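PDB 3IHV: SusD homolog from Bacteroides thetaiotaomicron VPI-5482, which probably binds glycans at the cell surface as an outer-membrane SusD-family protein, handing them on for uptake by a partner transporter. Local coordinates for residues 202-207 and 401-406; 228-233 and 395-400. All blocks are in the same frame, centred on the assembly; numbering follows the deposited sequence.

Contact 1: residues 202-207 and 401-406; sequences LTKVYA and LLLYAE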
# COMPACT_ATOMS: atom_id res chain seq x y z
N LEU A 202 -9.63 2.53 9.45
CA LEU A 202 -10.78 3.45 9.52
C LEU A 202 -10.30 4.91 9.52
O LEU A 202 -10.92 5.76 8.91
CB LEU A 202 -11.67 3.13 10.71
CG LEU A 202 -12.93 3.98 10.82
CD1 LEU A 202 -13.74 3.94 9.50
CD2 LEU A 202 -13.79 3.57 12.04
N THR A 203 -9.19 5.18 10.19
CA THR A 203 -8.59 6.52 10.17
C THR A 203 -8.27 6.92 8.73
O THR A 203 -8.59 8.03 8.31
CB THR A 203 -7.29 6.55 11.02
OG1 THR A 203 -7.58 6.17 12.36
CG2 THR A 203 -6.58 7.91 10.99
N LYS A 204 -7.62 6.02 8.00
CA LYS A 204 -7.26 6.32 6.59
C LYS A 204 -8.48 6.50 5.69
O LYS A 204 -8.50 7.33 4.82
CB LYS A 204 -6.28 5.31 6.03
CG LYS A 204 -5.84 5.57 4.57
CD LYS A 204 -4.74 4.64 4.11
CE LYS A 204 -3.40 5.08 4.64
NZ LYS A 204 -2.27 4.36 4.03
N VAL A 205 -9.50 5.69 5.93
CA VAL A 205 -10.78 5.81 5.21
C VAL A 205 -11.40 7.14 5.46
O VAL A 205 -11.79 7.83 4.52
CB VAL A 205 -11.73 4.65 5.64
CG1 VAL A 205 -13.21 4.90 5.23
CG2 VAL A 205 -11.18 3.30 5.13
N TYR A 206 -11.50 7.55 6.73
CA TYR A 206 -12.05 8.86 7.01
C TYR A 206 -11.24 9.99 6.41
O TYR A 206 -11.82 10.95 5.89
CB TYR A 206 -12.19 9.12 8.51
CG TYR A 206 -13.29 8.36 9.23
CD1 TYR A 206 -14.61 8.38 8.75
CD2 TYR A 206 -13.07 7.82 10.47
CE1 TYR A 206 -15.64 7.71 9.43
CE2 TYR A 206 -14.09 7.20 11.19
CZ TYR A 206 -15.38 7.18 10.68
OH TYR A 206 -16.39 6.54 11.38
N ALA A 207 -9.91 9.91 6.51
CA ALA A 207 -9.06 10.97 5.93
C ALA A 207 -9.29 11.10 4.41
O ALA A 207 -9.34 12.21 3.88
CB ALA A 207 -7.56 10.68 6.23
N LEU A 401 0.10 7.45 12.74
CA LEU A 401 0.54 8.65 13.49
C LEU A 401 0.52 9.87 12.56
O LEU A 401 0.07 10.94 12.94
CB LEU A 401 1.93 8.49 14.09
CG LEU A 401 2.03 7.53 15.28
CD1 LEU A 401 3.50 7.26 15.71
CD2 LEU A 401 1.19 8.01 16.47
N LEU A 402 1.02 9.68 11.34
CA LEU A 402 1.06 10.83 10.42
C LEU A 402 -0.37 11.26 10.03
O LEU A 402 -0.66 12.47 9.92
CB LEU A 402 1.90 10.50 9.20
CG LEU A 402 3.40 10.32 9.47
CD1 LEU A 402 4.19 10.02 8.20
CD2 LEU A 402 3.98 11.55 10.15
N LEU A 403 -1.28 10.28 9.87
CA LEU A 403 -2.69 10.61 9.57
C LEU A 403 -3.33 11.37 10.71
O LEU A 403 -4.16 12.28 10.49
CB LEU A 403 -3.51 9.33 9.30
CG LEU A 403 -3.20 8.62 7.99
CD1 LEU A 403 -3.88 7.26 7.95
CD2 LEU A 403 -3.67 9.52 6.80
N TYR A 404 -3.00 10.97 11.94
CA TYR A 404 -3.50 11.65 13.12
C TYR A 404 -3.07 13.12 13.11
O TYR A 404 -3.89 14.03 13.27
CB TYR A 404 -2.98 10.90 14.36
CG TYR A 404 -3.49 11.36 15.72
CD1 TYR A 404 -4.79 11.81 15.90
CD2 TYR A 404 -2.67 11.25 16.84
CE1 TYR A 404 -5.25 12.20 17.16
CE2 TYR A 404 -3.13 11.61 18.09
CZ TYR A 404 -4.43 12.07 18.25
OH TYR A 404 -4.87 12.44 19.50
N ALA A 405 -1.78 13.35 12.87
CA ALA A 405 -1.27 14.70 12.80
C ALA A 405 -1.95 15.47 11.69
O ALA A 405 -2.39 16.62 11.91
CB ALA A 405 0.23 14.72 12.58
N GLU A 406 -2.06 14.84 10.52
CA GLU A 406 -2.69 15.49 9.36
C GLU A 406 -4.13 15.89 9.66
O GLU A 406 -4.55 17.01 9.47
CB GLU A 406 -2.64 14.56 8.13
CG GLU A 406 -3.29 15.14 6.89
CD GLU A 406 -3.31 14.19 5.72
OE1 GLU A 406 -2.69 13.07 5.79
OE2 GLU A 406 -3.90 14.61 4.70
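Leu403 reaches from helix 397-412 to lie against Thr203, Lys204 and Ala207 of helix 195-210, and its two methyls part, CD1 toward Lys204 and CD2 toward Ala207. CD1 lies against the root of the lysine, 3.6 Å from Lys204 CB, and the bend of the lysine chain at chi3 (-79°) brings CE alongside the same methyl. CD2 points to the bare methyl of Ala207, with 4.1 Å between Leu403 CD2 and Ala207 CB. Closer to the backbone, Thr203 CG2 sits 3.8 Å from Leu403 CB. That methyl can face the leucine because it stands anti to the threonine's own N, which turns OG1 back to bond Leu199 O within its helix. The two segments run at 38° with their axes 10.0 Å apart. Around this layer, Arg459 of helix 448-463 also touches Leu403, while Thr226 of helix 219-232 packs on Thr203. Beyond its aliphatic part, Lys204 carries NZ to a salt bridge with Asp399, one turn before Leu403. No hydrogen bond spans these two segments: the lysine's methylenes serve as apolar surface for Leu403, and its buried ammonium is probably tolerable here because Asp399 neutralises it.

Contact 2: residues 228-233 and 395-400; sequences RILVES and LRYADV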
# COMPACT_ATOMS: atom_id res chain seq x y z
N ARG A 228 -6.99 8.86 17.61
CA ARG A 228 -6.79 9.12 19.04
C ARG A 228 -7.00 7.85 19.89
O ARG A 228 -6.23 7.57 20.82
CB ARG A 228 -7.75 10.22 19.52
CG ARG A 228 -7.62 10.64 20.98
CD ARG A 228 -8.78 11.58 21.39
NE ARG A 228 -8.67 12.92 20.81
CZ ARG A 228 -9.69 13.76 20.63
NH1 ARG A 228 -10.93 13.41 20.92
NH2 ARG A 228 -9.45 14.95 20.11
N ILE A 229 -8.06 7.09 19.60
CA ILE A 229 -8.37 5.88 20.36
C ILE A 229 -7.18 4.94 20.25
O ILE A 229 -6.67 4.41 21.27
CB ILE A 229 -9.66 5.17 19.78
CG1 ILE A 229 -10.89 6.04 20.09
CG2 ILE A 229 -9.84 3.75 20.35
CD1 ILE A 229 -12.13 5.67 19.30
N LEU A 230 -6.70 4.78 19.02
CA LEU A 230 -5.56 3.88 18.77
C LEU A 230 -4.27 4.37 19.45
O LEU A 230 -3.57 3.59 20.12
CB LEU A 230 -5.35 3.68 17.29
CG LEU A 230 -4.12 2.87 16.87
CD1 LEU A 230 -4.08 1.52 17.57
CD2 LEU A 230 -4.03 2.71 15.32
N VAL A 231 -3.98 5.66 19.29
CA VAL A 231 -2.75 6.24 19.85
C VAL A 231 -2.78 6.20 21.37
O VAL A 231 -1.82 5.75 22.02
CB VAL A 231 -2.50 7.66 19.25
CG1 VAL A 231 -1.27 8.32 19.97
CG2 VAL A 231 -2.28 7.57 17.75
N GLU A 232 -3.91 6.55 21.97
CA GLU A 232 -4.03 6.54 23.42
C GLU A 232 -4.16 5.15 24.07
O GLU A 232 -3.98 5.02 25.27
CB GLU A 232 -5.15 7.47 23.86
CG GLU A 232 -4.86 8.90 23.41
CD GLU A 232 -5.77 9.98 23.99
OE1 GLU A 232 -6.83 9.66 24.54
OE2 GLU A 232 -5.40 11.19 23.85
N SER A 233 -4.35 4.11 23.26
CA SER A 233 -4.51 2.79 23.80
C SER A 233 -3.20 2.28 24.39
O SER A 233 -3.23 1.43 25.24
CB SER A 233 -4.94 1.80 22.72
OG SER A 233 -3.89 1.51 21.80
N LEU A 395 -0.44 -1.19 5.87
CA LEU A 395 -0.65 -0.17 6.90
C LEU A 395 0.24 -0.41 8.12
O LEU A 395 0.18 -1.50 8.75
CB LEU A 395 -2.12 -0.14 7.37
CG LEU A 395 -2.48 1.06 8.27
CD1 LEU A 395 -2.30 2.37 7.50
CD2 LEU A 395 -3.91 0.90 8.84
N ARG A 396 1.08 0.57 8.43
CA ARG A 396 1.96 0.57 9.58
C ARG A 396 1.50 1.65 10.57
O ARG A 396 0.94 2.65 10.18
CB ARG A 396 3.41 0.92 9.18
CG ARG A 396 4.02 -0.09 8.26
CD ARG A 396 5.52 0.02 8.15
NE ARG A 396 6.02 1.08 7.31
CZ ARG A 396 6.55 2.24 7.73
NH1 ARG A 396 6.63 2.57 9.03
NH2 ARG A 396 7.06 3.07 6.83
N TYR A 397 1.79 1.49 11.84
CA TYR A 397 1.41 2.52 12.81
C TYR A 397 1.99 3.88 12.50
O TYR A 397 1.35 4.90 12.82
CB TYR A 397 1.84 2.05 14.18
CG TYR A 397 1.43 2.86 15.37
CD1 TYR A 397 0.12 2.84 15.82
CD2 TYR A 397 2.36 3.57 16.10
CE1 TYR A 397 -0.26 3.53 16.95
CE2 TYR A 397 1.99 4.26 17.23
CZ TYR A 397 0.67 4.22 17.66
OH TYR A 397 0.32 4.89 18.80
N ALA A 398 3.18 3.96 11.89
CA ALA A 398 3.73 5.29 11.56
C ALA A 398 2.79 6.09 10.63
O ALA A 398 2.68 7.29 10.73
CB ALA A 398 5.13 5.17 10.92
N ASP A 399 2.18 5.39 9.69
CA ASP A 399 1.22 5.97 8.73
C ASP A 399 0.06 6.55 9.53
O ASP A 399 -0.37 7.71 9.34
CB ASP A 399 0.79 4.84 7.78
CG ASP A 399 -0.01 5.29 6.56
OD1 ASP A 399 -0.54 6.41 6.52
OD2 ASP A 399 -0.11 4.46 5.62
N VAL A 400 -0.42 5.77 10.51
CA VAL A 400 -1.52 6.23 11.34
C VAL A 400 -1.11 7.45 12.18
O VAL A 400 -1.89 8.40 12.28
CB VAL A 400 -2.11 5.13 12.23
CG1 VAL A 400 -3.30 5.70 13.05
CG2 VAL A 400 -2.57 3.89 11.38
O HOH W 1 -0.93 2.58 20.61
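Leu230 lies along the rim of the Tyr397 ring, its CG in the ring plane and 3.9 Å from Tyr397 CE1, the two side chains sliding past one another in opposite directions. CD2 goes on to Val400, whose side chain crosses that of Leu230 at about a right angle, with 3.8 Å between Leu230 CD2 and Val400 CG1. Tyr397 swings its ring away from its own amide nitrogen (chi1 -173°), which carries the hydroxyl to Val231, 3.5 Å from Tyr397 OH to Val231 CA, and close to both valine methyls. His236, in the loop after helix 219-232, also touches the tyrosine. Tyr397 opens helix 397-412 directly after strand 392-396, which pairs antiparallel with strand 259-263; the contact therefore ties a strand-to-helix junction to the C-terminal part of helix 219-232 in the largely helical SusD-type fold. One water joins the two sides, donating to Leu230 O at 2.9 Å and hydrogen-bonding Tyr397 OH at 3.2 Å. A leucine in place of Tyr397 would probably leave that water without its partner on this side and open a gap beside Leu230 and Val231. The same carbonyl accepts Ser233 OG, at 2.7 Å from Leu230 O, and Ser233 N, both from one face of its plane.

Overall arrangement
Both contacts use helix 397-412: contact 2 takes its first turn and contact 1 the next residues along, against helices 219-232 and 195-210, which follow each other in the chain. Their centres are about 9 Å apart. Contact 1 is the more interior, all its touching residues being buried and its cross-segment contacts all between carbon atoms; contact 2, with partly exposed Val231, brings in an aromatic hydroxyl and a bridging water. The charged link between them is the salt bridge from Lys204 NZ to Asp399 OD2, 2.7 Å long. Packing continues too, with Leu401 and Tyr404 of the 401-406 segment lying against Val231, so the two contacts share one packed region.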